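PDB 3I09: periplasmic branched-chain amino acid-binding protein from Burkholderia mallei, which probably binds branched-chain amino acids or similar small ligands in the periplasm for an ABC transporter, and holds acetoacetic acid in this crystal. Local coordinates for residues 104-116 with 363-375. Numbering follows the deposited sequence.
Sequences GADTLTNEQCTPY and FTTKQETRCALWK. With AAE (acetoacetic acid), chain C; EDO (1,2-ethanediol), chain N.
Arg370 lies between the carboxylates of Asp106 and Glu111, with its guanidinium stacked on the amide of Asn110. Arg370 grips Asp106 end-on, NH1 giving to OD2 at 2.9 Å and NH2 to OD1 at 3.2 Å, both from above the carboxylate plane. Arg370 holds Glu111 side-on, NE to OE2 at 2.9 Å and NH2 to OE1 on its syn lone pair. Bends at chi2 (95°) and chi3 (60°) fold the arginine back over Asn110, whose amide lies flat on one guanidinium face, the planes 1° apart with CG over the centre. Asn110 OD1 also takes the backbone N of Arg370 at 2.8 Å on an in-plane lone pair. Asn110 ND2 gives to Asp106 O at 2.9 Å, so both amide ends are engaged and its rotation is fixed. Beyond this network a disulfide is assigned, but 2.6 Å between Cys113 SG and Cys371 SG leaves an intact bond doubtful in this model. Leu373 CD1 packs against Pro115 CD at 4.0 Å. Asn159 gives Asp106 OD2 a second partner. Gly104 N donates to acetoacetic acid O1 at 2.7 Å. The loop joins strands 97-100 and 117-119, resting Leu108 on helix 81-94, while Met125 of helix 124-137 touches Asp106, Thr364 and Arg370.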
loop_
_atom_site.group_PDB
_atom_site.type_symbol
_atom_site.label_atom_id
_atom_site.label_comp_id
_atom_site.label_asym_id
_atom_site.label_seq_id
_atom_site.Cartn_x
_atom_site.Cartn_y
_atom_site.Cartn_z
ATOM N N GLY A 104 0.004 -1.083 -4.566
ATOM C CA GLY A 104 1.336 -0.551 -4.647
ATOM C C GLY A 104 1.926 -0.160 -5.964
ATOM O O GLY A 104 2.863 0.610 -5.981
ATOM N N ALA A 105 1.437 -0.699 -7.080
ATOM C CA ALA A 105 2.177 -0.526 -8.328
ATOM C C ALA A 105 2.429 0.947 -8.647
ATOM O O ALA A 105 1.475 1.747 -8.757
ATOM C CB ALA A 105 1.461 -1.193 -9.508
ATOM N N ASP A 106 3.702 1.299 -8.860
ATOM C CA ASP A 106 4.048 2.688 -9.218
ATOM C C ASP A 106 3.546 3.116 -10.607
ATOM O O ASP A 106 3.598 4.296 -10.947
ATOM C CB ASP A 106 5.550 2.979 -9.030
ATOM C CG ASP A 106 6.449 2.327 -10.071
ATOM O OD1 ASP A 106 6.057 1.341 -10.720
ATOM O OD2 ASP A 106 7.616 2.792 -10.189
ATOM N N THR A 107 3.043 2.146 -11.381
ATOM C CA THR A 107 2.377 2.389 -12.647
ATOM C C THR A 107 1.284 3.477 -12.528
ATOM O O THR A 107 1.011 4.254 -13.454
ATOM C CB THR A 107 1.706 1.054 -13.134
ATOM O OG1 THR A 107 2.612 -0.033 -12.923
ATOM C CG2 THR A 107 1.381 1.149 -14.549
ATOM N N LEU A 108 0.622 3.492 -11.377
ATOM C CA LEU A 108 -0.462 4.405 -11.105
ATOM C C LEU A 108 -0.086 5.886 -11.199
ATOM O O LEU A 108 -0.960 6.698 -11.412
ATOM C CB LEU A 108 -1.049 4.122 -9.710
ATOM C CG LEU A 108 -1.950 2.904 -9.658
ATOM C CD1 LEU A 108 -2.060 2.460 -8.166
ATOM C CD2 LEU A 108 -3.398 3.168 -10.306
ATOM N N THR A 109 1.204 6.209 -11.019
ATOM C CA THR A 109 1.676 7.590 -11.104
ATOM C C THR A 109 2.766 7.749 -12.161
ATOM O O THR A 109 3.510 8.704 -12.169
ATOM C CB THR A 109 2.185 8.067 -9.736
ATOM O OG1 THR A 109 3.242 7.212 -9.303
ATOM C CG2 THR A 109 1.010 8.052 -8.686
ATOM N N ASN A 110 2.824 6.785 -13.073
ATOM C CA ASN A 110 3.859 6.718 -14.074
ATOM C C ASN A 110 3.210 6.425 -15.420
ATOM O O ASN A 110 2.512 7.308 -15.927
ATOM C CB ASN A 110 4.941 5.730 -13.641
ATOM C CG ASN A 110 5.929 6.370 -12.704
ATOM O OD1 ASN A 110 6.757 7.219 -13.135
ATOM N ND2 ASN A 110 5.839 6.026 -11.418
ATOM N N GLU A 111 3.363 5.216 -15.956
ATOM C CA GLU A 111 2.804 4.903 -17.279
ATOM C C GLU A 111 1.292 5.128 -17.365
ATOM O O GLU A 111 0.781 5.410 -18.450
ATOM C CB GLU A 111 3.135 3.469 -17.696
ATOM C CG GLU A 111 4.611 3.207 -17.988
ATOM C CD GLU A 111 5.452 2.912 -16.762
ATOM O OE1 GLU A 111 4.910 2.896 -15.617
ATOM O OE2 GLU A 111 6.669 2.657 -16.960
ATOM N N GLN A 112 0.581 4.951 -16.248
ATOM C CA GLN A 112 -0.866 5.103 -16.222
ATOM C C GLN A 112 -1.328 6.242 -15.323
ATOM O O GLN A 112 -2.441 6.211 -14.784
ATOM C CB GLN A 112 -1.524 3.766 -15.862
ATOM C CG GLN A 112 -1.205 2.718 -16.946
ATOM C CD GLN A 112 -1.808 1.334 -16.714
ATOM O OE1 GLN A 112 -1.118 0.302 -16.868
ATOM N NE2 GLN A 112 -3.079 1.288 -16.397
ATOM N N CYS A 113 -0.508 7.300 -15.231
ATOM C CA CYS A 113 -0.875 8.448 -14.429
ATOM C C CYS A 113 -2.063 9.166 -15.069
ATOM O O CYS A 113 -2.285 9.094 -16.294
ATOM C CB CYS A 113 0.314 9.382 -14.238
ATOM S SG CYS A 113 0.752 10.288 -15.737
ATOM N N THR A 114 -2.884 9.773 -14.231
ATOM C CA THR A 114 -4.059 10.505 -14.704
ATOM C C THR A 114 -4.176 11.778 -13.872
ATOM O O THR A 114 -3.606 11.861 -12.796
ATOM C CB THR A 114 -5.389 9.688 -14.620
ATOM O OG1 THR A 114 -6.121 10.017 -13.451
ATOM C CG2 THR A 114 -5.163 8.134 -14.654
ATOM N N PRO A 115 -4.928 12.745 -14.356
ATOM C CA PRO A 115 -5.204 13.950 -13.619
ATOM C C PRO A 115 -6.208 13.795 -12.487
ATOM O O PRO A 115 -6.410 14.758 -11.763
ATOM C CB PRO A 115 -5.819 14.883 -14.669
ATOM C CG PRO A 115 -5.639 14.221 -15.956
ATOM C CD PRO A 115 -5.596 12.764 -15.667
ATOM N N TYR A 116 -6.784 12.599 -12.337
ATOM C CA TYR A 116 -7.801 12.331 -11.333
ATOM C C TYR A 116 -7.388 11.306 -10.284
ATOM O O TYR A 116 -8.245 10.870 -9.502
ATOM C CB TYR A 116 -9.096 11.872 -12.044
ATOM C CG TYR A 116 -9.618 12.959 -12.952
ATOM C CD1 TYR A 116 -10.349 14.025 -12.436
ATOM C CD2 TYR A 116 -9.284 12.991 -14.287
ATOM C CE1 TYR A 116 -10.775 15.066 -13.244
ATOM C CE2 TYR A 116 -9.727 14.031 -15.106
ATOM C CZ TYR A 116 -10.452 15.059 -14.573
ATOM O OH TYR A 116 -10.871 16.090 -15.388
ATOM N N PHE A 363 10.178 8.471 -3.251
ATOM C CA PHE A 363 9.368 8.172 -4.420
ATOM C C PHE A 363 10.088 8.491 -5.739
ATOM O O PHE A 363 11.220 9.002 -5.749
ATOM C CB PHE A 363 8.039 8.945 -4.300
ATOM C CG PHE A 363 7.191 8.493 -3.130
ATOM C CD1 PHE A 363 6.390 7.391 -3.248
ATOM C CD2 PHE A 363 7.244 9.158 -1.903
ATOM C CE1 PHE A 363 5.630 6.926 -2.174
ATOM C CE2 PHE A 363 6.492 8.710 -0.819
ATOM C CZ PHE A 363 5.677 7.626 -0.943
ATOM N N THR A 364 9.412 8.210 -6.851
ATOM C CA THR A 364 9.979 8.423 -8.190
ATOM C C THR A 364 10.440 9.874 -8.345
ATOM O O THR A 364 9.703 10.794 -7.996
ATOM C CB THR A 364 8.914 8.109 -9.277
ATOM O OG1 THR A 364 8.488 6.742 -9.159
ATOM C CG2 THR A 364 9.468 8.345 -10.665
ATOM N N THR A 365 11.662 10.072 -8.857
ATOM C CA THR A 365 12.183 11.407 -9.082
ATOM C C THR A 365 11.677 11.990 -10.392
ATOM O O THR A 365 11.285 11.256 -11.317
ATOM C CB THR A 365 13.747 11.421 -9.117
ATOM O OG1 THR A 365 14.216 10.717 -10.283
ATOM C CG2 THR A 365 14.339 10.798 -7.863
ATOM N N LYS A 366 11.695 13.314 -10.478
ATOM C CA LYS A 366 11.307 13.974 -11.710
ATOM C C LYS A 366 12.073 13.467 -12.911
ATOM O O LYS A 366 11.504 13.331 -13.962
ATOM C CB LYS A 366 11.501 15.491 -11.613
ATOM C CG LYS A 366 10.819 16.255 -12.714
ATOM C CD LYS A 366 10.819 17.766 -12.420
ATOM C CE LYS A 366 10.264 18.565 -13.575
ATOM N NZ LYS A 366 10.866 19.927 -13.666
ATOM N N GLN A 367 13.367 13.218 -12.759
ATOM C CA GLN A 367 14.201 12.804 -13.864
ATOM C C GLN A 367 13.884 11.388 -14.346
ATOM O O GLN A 367 14.112 11.087 -15.516
ATOM C CB GLN A 367 15.693 12.914 -13.502
ATOM C CG GLN A 367 16.154 14.366 -13.300
ATOM C CD GLN A 367 15.631 15.016 -11.983
ATOM O OE1 GLN A 367 15.259 14.317 -11.006
ATOM N NE2 GLN A 367 15.602 16.368 -11.960
ATOM N N GLU A 368 13.339 10.546 -13.468
ATOM C CA GLU A 368 13.111 9.145 -13.792
ATOM C C GLU A 368 11.634 8.826 -14.048
ATOM O O GLU A 368 11.291 7.685 -14.346
ATOM C CB GLU A 368 13.653 8.247 -12.664
ATOM C CG GLU A 368 15.159 8.521 -12.265
ATOM C CD GLU A 368 16.186 8.146 -13.346
ATOM O OE1 GLU A 368 16.046 7.069 -13.969
ATOM O OE2 GLU A 368 17.156 8.921 -13.567
ATOM N N THR A 369 10.765 9.815 -13.932
ATOM C CA THR A 369 9.337 9.584 -14.097
ATOM C C THR A 369 8.959 9.047 -15.473
ATOM O O THR A 369 9.554 9.435 -16.483
ATOM C CB THR A 369 8.528 10.866 -13.883
ATOM O OG1 THR A 369 7.141 10.546 -13.778
ATOM C CG2 THR A 369 8.785 11.899 -15.029
ATOM N N ARG A 370 7.954 8.188 -15.507
ATOM C CA ARG A 370 7.322 7.771 -16.771
ATOM C C ARG A 370 5.921 8.383 -16.895
ATOM O O ARG A 370 5.106 7.986 -17.756
ATOM C CB ARG A 370 7.312 6.236 -16.893
ATOM C CG ARG A 370 8.720 5.580 -16.686
ATOM C CD ARG A 370 9.009 5.085 -15.270
ATOM N NE ARG A 370 8.038 4.082 -14.881
ATOM C CZ ARG A 370 7.846 3.619 -13.647
ATOM N NH1 ARG A 370 8.585 4.034 -12.612
ATOM N NH2 ARG A 370 6.906 2.712 -13.451
ATOM N N CYS A 371 5.645 9.386 -16.053
ATOM C CA CYS A 371 4.365 10.104 -16.091
ATOM C C CYS A 371 4.411 11.195 -17.159
ATOM O O CYS A 371 5.115 12.188 -17.021
ATOM C CB CYS A 371 4.053 10.738 -14.737
ATOM S SG CYS A 371 2.582 11.779 -14.740
ATOM N N ALA A 372 3.641 10.991 -18.231
ATOM C CA ALA A 372 3.615 11.930 -19.352
ATOM C C ALA A 372 3.061 13.328 -18.964
ATOM O O ALA A 372 3.272 14.314 -19.696
ATOM C CB ALA A 372 2.816 11.317 -20.521
ATOM N N LEU A 373 2.393 13.427 -17.823
ATOM C CA LEU A 373 1.845 14.697 -17.322
ATOM C C LEU A 373 2.798 15.476 -16.415
ATOM O O LEU A 373 2.470 16.590 -15.987
ATOM C CB LEU A 373 0.529 14.427 -16.593
ATOM C CG LEU A 373 -0.534 13.730 -17.424
ATOM C CD1 LEU A 373 -1.773 13.345 -16.564
ATOM C CD2 LEU A 373 -0.932 14.626 -18.579
ATOM N N TRP A 374 3.969 14.911 -16.129
ATOM C CA TRP A 374 4.965 15.559 -15.273
ATOM C C TRP A 374 6.218 15.913 -16.076
ATOM O O TRP A 374 7.140 15.110 -16.223
ATOM C CB TRP A 374 5.330 14.658 -14.108
ATOM C CG TRP A 374 6.180 15.284 -13.043
ATOM C CD1 TRP A 374 6.394 16.627 -12.827
ATOM C CD2 TRP A 374 6.898 14.595 -12.010
ATOM N NE1 TRP A 374 7.225 16.800 -11.741
ATOM C CE2 TRP A 374 7.545 15.577 -11.216
ATOM C CE3 TRP A 374 7.073 13.251 -11.686
ATOM C CZ2 TRP A 374 8.330 15.249 -10.128
ATOM C CZ3 TRP A 374 7.855 12.927 -10.606
ATOM C CH2 TRP A 374 8.477 13.919 -9.829
ATOM N N LYS A 375 6.234 17.123 -16.588
ATOM C CA LYS A 375 7.399 17.598 -17.344
ATOM C C LYS A 375 7.990 18.895 -16.764
ATOM O O LYS A 375 7.413 19.553 -15.884
ATOM C CB LYS A 375 7.048 17.724 -18.823
ATOM C CG LYS A 375 7.109 16.351 -19.560
ATOM C CD LYS A 375 6.136 16.276 -20.707
ATOM C CE LYS A 375 6.189 14.927 -21.424
ATOM N NZ LYS A 375 4.901 14.636 -22.105
ATOM O OXT LYS A 375 9.099 19.278 -17.147
HETATM O O1 AAE C . -0.638 -3.717 -5.001
HETATM C C2 AAE C . -0.868 -4.873 -4.602
HETATM O O3 AAE C . -1.414 -5.736 -5.324
HETATM C C4 AAE C . -0.410 -5.256 -3.205
HETATM C C5 AAE C . -1.498 -5.036 -2.191
HETATM O O8 AAE C . -2.532 -4.384 -2.473
HETATM C C9 AAE C . -1.180 -5.502 -0.801
HETATM C C1 EDO N . 3.478 19.777 -16.475
HETATM O O1 EDO N . 4.495 19.034 -17.172
HETATM C C2 EDO N . 3.918 20.136 -15.052
HETATM O O2 EDO N . 4.968 19.285 -14.572
HETATM O O HOH W 1 6.243 9.728 -11.437
HETATM O O HOH W 2 2.147 8.614 -18.565
#